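Local coordinates for protein peptide synthetase NRPS type II-PCP (Streptomyces verticillus, PDB 4NEO) that belongs to the type II peptidyl carrier proteins of nonribosomal peptide synthetases, small helical proteins of the phosphopantetheine-attachment family, at residues R15-D20 and E59-E64; R19-I24 and R74-M79. All coordinates share one frame; numbering follows the deposited sequence.

Contact 1 (R15-D20 and E59-E64); sequences RALERD and ELVDAE
Leu17 meets Leu60 and Val61 through one methyl group, CD1, which lies 3.8 Å from Val61 CG1 and 4.0 Å from Leu60 CD2. Its side chain runs at roughly a right angle to that of Val61. The reach depends on torsion: the CB of Leu17 leaves beside the other helix, and CG set anti to the backbone N (chi1 178°) carries CD1 across. Leu60 is forked around Asp20, with CD2 packed 3.7 Å from Asp20 CB and CD1 3.9 Å from Asp20 OD2, so the apolar patch ends at a carboxylate. No hydrogen bond crosses, and the buried area is only 151 Å². In one of two modelled conformers of Arg19, NH1 makes a long, weak salt bridge to Asp20 OD1 on the same helix; the pairing is therefore tentative. Helix 54-61 ends at Val61, within the contact, in a Schellman motif, with Asp62 as the C-prime residue at positive phi (53°), which turns the chain away after Val61. Helix 7-28 and the end of helix 54-61 thus meet near the surface, while Leu17 also touches Val83 of helix 76-86 and Val61 touches Leu87 beyond that helix.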
loop_
_atom_site.group_PDB
_atom_site.type_symbol
_atom_site.label_atom_id
_atom_site.label_comp_id
_atom_site.label_asym_id
_atom_site.label_seq_id
_atom_site.Cartn_x
_atom_site.Cartn_y
_atom_site.Cartn_z
ATOM N N ARG A 15 -1.968 -8.287 -7.538
ATOM C CA ARG A 15 -2.431 -7.077 -8.257
ATOM C C ARG A 15 -3.746 -6.545 -7.705
ATOM O O ARG A 15 -3.909 -5.339 -7.636
ATOM C CB ARG A 15 -2.599 -7.306 -9.762
ATOM C CG ARG A 15 -1.253 -7.293 -10.436
ATOM C CD ARG A 15 -1.366 -7.746 -11.880
ATOM N NE ARG A 15 -0.093 -7.635 -12.576
ATOM C CZ ARG A 15 0.128 -8.085 -13.812
ATOM N NH1 ARG A 15 1.335 -7.938 -14.368
ATOM N NH2 ARG A 15 -0.843 -8.694 -14.494
ATOM N N ALA A 16 -4.630 -7.421 -7.245
ATOM C CA ALA A 16 -5.869 -6.961 -6.643
ATOM C C ALA A 16 -5.591 -6.196 -5.379
ATOM O O ALA A 16 -6.186 -5.129 -5.161
ATOM C CB ALA A 16 -6.817 -8.113 -6.356
ATOM N N LEU A 17 -4.669 -6.676 -4.554
ATOM C CA LEU A 17 -4.325 -5.922 -3.354
ATOM C C LEU A 17 -3.677 -4.582 -3.702
ATOM O O LEU A 17 -3.963 -3.552 -3.091
ATOM C CB LEU A 17 -3.401 -6.743 -2.443
ATOM C CG LEU A 17 -2.927 -6.017 -1.166
ATOM C CD1 LEU A 17 -4.077 -5.631 -0.262
ATOM C CD2 LEU A 17 -2.000 -6.967 -0.413
ATOM N N GLU A 18 -2.772 -4.611 -4.660
ATOM C CA GLU A 18 -2.076 -3.421 -5.081
ATOM C C GLU A 18 -3.032 -2.310 -5.557
ATOM O O GLU A 18 -2.813 -1.155 -5.230
ATOM C CB GLU A 18 -1.085 -3.734 -6.204
ATOM C CG GLU A 18 -0.193 -2.582 -6.606
ATOM C CD GLU A 18 0.699 -2.955 -7.793
ATOM O OE1 GLU A 18 1.805 -3.419 -7.585
ATOM O OE2 GLU A 18 0.285 -2.843 -8.932
ATOM N N ARG A 19 -4.042 -2.685 -6.334
ATOM C CA ARG A 19 -5.091 -1.777 -6.794
ATOM C C ARG A 19 -5.727 -1.074 -5.596
ATOM O O ARG A 19 -5.849 0.151 -5.563
ATOM C CB ARG A 19 -6.188 -2.588 -7.483
ATOM C CG ARG A 19 -6.375 -2.507 -8.993
ATOM C CD ARG A 19 -7.895 -2.774 -9.203
ATOM N NE ARG A 19 -8.421 -3.338 -7.949
ATOM C CZ ARG A 19 -8.775 -4.600 -7.775
ATOM N NH1 ARG A 19 -9.077 -5.021 -6.576
ATOM N NH2 ARG A 19 -8.751 -5.429 -8.785
ATOM N N ASP A 20 -6.147 -1.861 -4.616
ATOM C CA ASP A 20 -6.813 -1.305 -3.437
ATOM C C ASP A 20 -5.895 -0.422 -2.607
ATOM O O ASP A 20 -6.321 0.595 -2.087
ATOM C CB ASP A 20 -7.417 -2.402 -2.546
ATOM C CG ASP A 20 -8.707 -3.063 -3.152
ATOM O OD1 ASP A 20 -9.255 -2.612 -4.177
ATOM O OD2 ASP A 20 -9.162 -4.054 -2.553
ATOM N N GLU A 59 -7.252 -2.165 8.136
ATOM C CA GLU A 59 -8.695 -2.504 8.083
ATOM C C GLU A 59 -8.921 -3.334 6.820
ATOM O O GLU A 59 -9.567 -4.346 6.873
ATOM C CB GLU A 59 -9.591 -1.261 8.093
ATOM C CG GLU A 59 -9.779 -0.648 9.476
ATOM C CD GLU A 59 -9.899 0.879 9.481
ATOM O OE1 GLU A 59 -10.311 1.433 8.431
ATOM O OE2 GLU A 59 -9.574 1.522 10.532
ATOM N N LEU A 60 -8.331 -2.942 5.702
ATOM C CA LEU A 60 -8.503 -3.694 4.438
ATOM C C LEU A 60 -8.154 -5.192 4.493
ATOM O O LEU A 60 -8.908 -6.011 3.983
ATOM C CB LEU A 60 -7.715 -3.022 3.359
ATOM C CG LEU A 60 -7.685 -3.648 1.962
ATOM C CD1 LEU A 60 -9.060 -3.561 1.360
ATOM C CD2 LEU A 60 -6.701 -2.968 1.070
ATOM N N VAL A 61 -7.023 -5.542 5.123
ATOM C CA VAL A 61 -6.499 -6.936 5.153
ATOM C C VAL A 61 -6.790 -7.594 6.491
ATOM O O VAL A 61 -6.466 -8.750 6.731
ATOM C CB VAL A 61 -4.984 -6.953 4.804
ATOM C CG1 VAL A 61 -4.748 -6.241 3.464
ATOM C CG2 VAL A 61 -4.122 -6.211 5.848
ATOM N N ASP A 62 -7.435 -6.831 7.362
ATOM C CA ASP A 62 -7.810 -7.259 8.703
ATOM C C ASP A 62 -6.628 -7.815 9.496
ATOM O O ASP A 62 -6.687 -8.887 10.075
ATOM C CB ASP A 62 -8.959 -8.267 8.686
ATOM C CG ASP A 62 -9.522 -8.513 10.103
ATOM O OD1 ASP A 62 -9.632 -7.516 10.876
ATOM O OD2 ASP A 62 -9.816 -9.682 10.460
ATOM N N ALA A 63 -5.559 -7.046 9.556
ATOM C CA ALA A 63 -4.349 -7.436 10.260
ATOM C C ALA A 63 -3.600 -6.182 10.645
ATOM O O ALA A 63 -3.573 -5.241 9.878
ATOM C CB ALA A 63 -3.472 -8.274 9.357
ATOM N N GLU A 64 -2.937 -6.202 11.798
ATOM C CA GLU A 64 -2.154 -5.066 12.274
ATOM C C GLU A 64 -0.799 -5.007 11.530
ATOM O O GLU A 64 -0.228 -6.006 11.212
ATOM C CB GLU A 64 -2.047 -5.114 13.836
ATOM C CG GLU A 64 -3.301 -4.505 14.554
ATOM C CD GLU A 64 -3.199 -4.419 16.103
ATOM O OE1 GLU A 64 -2.323 -5.090 16.661
ATOM O OE2 GLU A 64 -3.977 -3.688 16.781
#

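Contact 2 (R19-I24 and R74-M79); sequences RDIAAI and RTVAGM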
loop_
_atom_site.group_PDB
_atom_site.type_symbol
_atom_site.label_atom_id
_atom_site.label_comp_id
_atom_site.label_asym_id
_atom_site.label_seq_id
_atom_site.Cartn_x
_atom_site.Cartn_y
_atom_site.Cartn_z
ATOM N N ARG A 19 -4.042 -2.685 -6.334
ATOM C CA ARG A 19 -5.091 -1.777 -6.794
ATOM C C ARG A 19 -5.727 -1.074 -5.596
ATOM O O ARG A 19 -5.849 0.151 -5.563
ATOM C CB ARG A 19 -6.188 -2.588 -7.483
ATOM C CG ARG A 19 -6.375 -2.507 -8.993
ATOM C CD ARG A 19 -7.895 -2.774 -9.203
ATOM N NE ARG A 19 -8.421 -3.338 -7.949
ATOM C CZ ARG A 19 -8.775 -4.600 -7.775
ATOM N NH1 ARG A 19 -9.077 -5.021 -6.576
ATOM N NH2 ARG A 19 -8.751 -5.429 -8.785
ATOM N N ASP A 20 -6.147 -1.861 -4.616
ATOM C CA ASP A 20 -6.813 -1.305 -3.437
ATOM C C ASP A 20 -5.895 -0.422 -2.607
ATOM O O ASP A 20 -6.321 0.595 -2.087
ATOM C CB ASP A 20 -7.417 -2.402 -2.546
ATOM C CG ASP A 20 -8.707 -3.063 -3.152
ATOM O OD1 ASP A 20 -9.255 -2.612 -4.177
ATOM O OD2 ASP A 20 -9.162 -4.054 -2.553
ATOM N N ILE A 21 -4.640 -0.836 -2.402
ATOM C CA ILE A 21 -3.723 0.008 -1.647
ATOM C C ILE A 21 -3.482 1.334 -2.415
ATOM O O ILE A 21 -3.513 2.409 -1.807
ATOM C CB ILE A 21 -2.395 -0.731 -1.330
ATOM C CG1 ILE A 21 -2.692 -1.854 -0.345
ATOM C CG2 ILE A 21 -1.347 0.212 -0.783
ATOM C CD1 ILE A 21 -1.474 -2.724 -0.004
ATOM N N ALA A 22 -3.319 1.276 -3.737
ATOM C CA ALA A 22 -3.110 2.495 -4.495
ATOM C C ALA A 22 -4.295 3.457 -4.293
ATOM O O ALA A 22 -4.091 4.651 -4.146
ATOM C CB ALA A 22 -2.902 2.198 -5.966
ATOM N N ALA A 23 -5.527 2.935 -4.277
ATOM C CA ALA A 23 -6.688 3.789 -4.102
ATOM C C ALA A 23 -6.675 4.445 -2.729
ATOM O O ALA A 23 -7.037 5.610 -2.611
ATOM C CB ALA A 23 -7.963 2.988 -4.283
ATOM N N ILE A 24 -6.245 3.713 -1.696
ATOM C CA ILE A 24 -6.091 4.289 -0.337
ATOM C C ILE A 24 -5.083 5.427 -0.304
ATOM O O ILE A 24 -5.367 6.484 0.262
ATOM C CB ILE A 24 -5.709 3.190 0.683
ATOM C CG1 ILE A 24 -6.904 2.292 0.950
ATOM C CG2 ILE A 24 -5.182 3.765 1.989
ATOM C CD1 ILE A 24 -6.522 1.017 1.693
ATOM N N ARG A 74 8.005 2.487 0.915
ATOM C CA ARG A 74 7.810 3.801 0.319
ATOM C C ARG A 74 7.082 3.848 -1.024
ATOM O O ARG A 74 6.900 4.935 -1.544
ATOM C CB ARG A 74 9.143 4.546 0.169
ATOM C CG ARG A 74 10.067 4.429 1.359
ATOM C CD ARG A 74 10.803 5.694 1.636
ATOM N NE ARG A 74 10.167 6.474 2.711
ATOM C CZ ARG A 74 9.797 7.755 2.617
ATOM N NH1 ARG A 74 9.944 8.416 1.463
ATOM N NH2 ARG A 74 9.272 8.387 3.680
ATOM N N THR A 75 6.727 2.717 -1.631
ATOM C CA THR A 75 5.882 2.716 -2.824
ATOM C C THR A 75 4.668 1.849 -2.557
ATOM O O THR A 75 4.660 1.003 -1.625
ATOM C CB THR A 75 6.588 2.242 -4.077
ATOM O OG1 THR A 75 6.931 0.846 -3.959
ATOM C CG2 THR A 75 7.845 3.090 -4.331
ATOM N N VAL A 76 3.627 2.057 -3.351
ATOM C CA VAL A 76 2.454 1.224 -3.250
ATOM C C VAL A 76 2.830 -0.234 -3.570
ATOM O O VAL A 76 2.385 -1.145 -2.862
ATOM C CB VAL A 76 1.376 1.675 -4.244
ATOM C CG1 VAL A 76 0.354 0.574 -4.507
ATOM C CG2 VAL A 76 0.714 2.987 -3.808
ATOM N N ALA A 77 3.585 -0.463 -4.661
ATOM C CA ALA A 77 3.987 -1.866 -5.021
ATOM C C ALA A 77 4.845 -2.554 -3.926
ATOM O O ALA A 77 4.682 -3.744 -3.663
ATOM C CB ALA A 77 4.726 -1.909 -6.336
ATOM N N GLY A 78 5.766 -1.793 -3.345
ATOM C CA GLY A 78 6.638 -2.253 -2.275
ATOM C C GLY A 78 5.815 -2.633 -1.065
ATOM O O GLY A 78 5.989 -3.705 -0.524
HETATM N N MSE A 79 4.883 -1.761 -0.684
HETATM C CA MSE A 79 4.028 -2.000 0.464
HETATM C C MSE A 79 3.175 -3.198 0.242
HETATM O O MSE A 79 2.991 -4.024 1.156
HETATM C CB MSE A 79 3.219 -0.763 0.804
HETATM C CG MSE A 79 2.307 -0.976 2.025
HETATM SE SE MSE A 79 1.439 0.765 2.464
HETATM C CE MSE A 79 0.847 0.178 4.206
#
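Just before Val76, which packs on Ala22, Thr75 OG1 accepts a hydrogen bond from Gly78 N at 2.9 Å, with an N-H...O angle of 153°. This identifies Thr75 as the N-cap of helix 76-86. The Thr75 carbonyl O also receives Met79 N at 2.9 Å, so side chain and backbone of one residue both engage the first turn. With the helix start fixed in this way, Val76 and Met79, one turn apart, both direct CB toward helix 7-28. Val76 makes the closest approaches, and its two methyls settle on Ala22. CG1, anti to the backbone N (chi1 160°), lies 3.8 Å from Ala22 N and 3.9 Å from Ala22 CB, while CG2 sits 3.9 Å from Ala22 CA. Because Ala22 carries just a methyl, the two backbones come close, with a CA-to-CA distance of 5.8 Å between Ala22 and Val76. This is the packing of the first and last helices in the helical bundle of a carrier protein, and it lies near the centre of the chain. Ile21 adds its branch methyl CG2, 4.1 Å from Val76 CG1, and the Ile21 and Val76 side chains lie alongside each other, pointing opposite ways. The same CG2 stands 4.3 Å from the selenium of Met79, a selenomethionine in this model. Fully extended, Met79 also reaches Trp25 of helix 7-28 and Val69 and Leu70 of helix 67-73. At the other end of segment 74-79, Arg74 leaves helix 67-73 with positive phi (70°); its NE bonds to Leu71 O and its NH1 forms a salt bridge with Asp39.

Contacts 1 and 2 use successive turns of helix 7-28 and share Arg19 and Asp20; their centres are about 9 Å apart. Contact 1 joins that helix to the end of helix 54-61 near the surface, whereas contact 2 joins it to the start of helix 76-86 in the interior. They touch directly: Leu60 CD2 lies 4.0 Å from Ile24 CD1, Glu18 OE1 is 3.5 Å from Ala77 CB, and Glu18 O is 3.7 Å from Val76 CG1. Only contact 2 includes a residue of the 2-(2-methoxyethoxy)ethanol pocket, namely Arg74, joined there by Phe40, Gly45 and Ser47. Arg74 CB, the nearest atom of that side chain to segment 19-24, is 11.4 Å from Ile21 CG2.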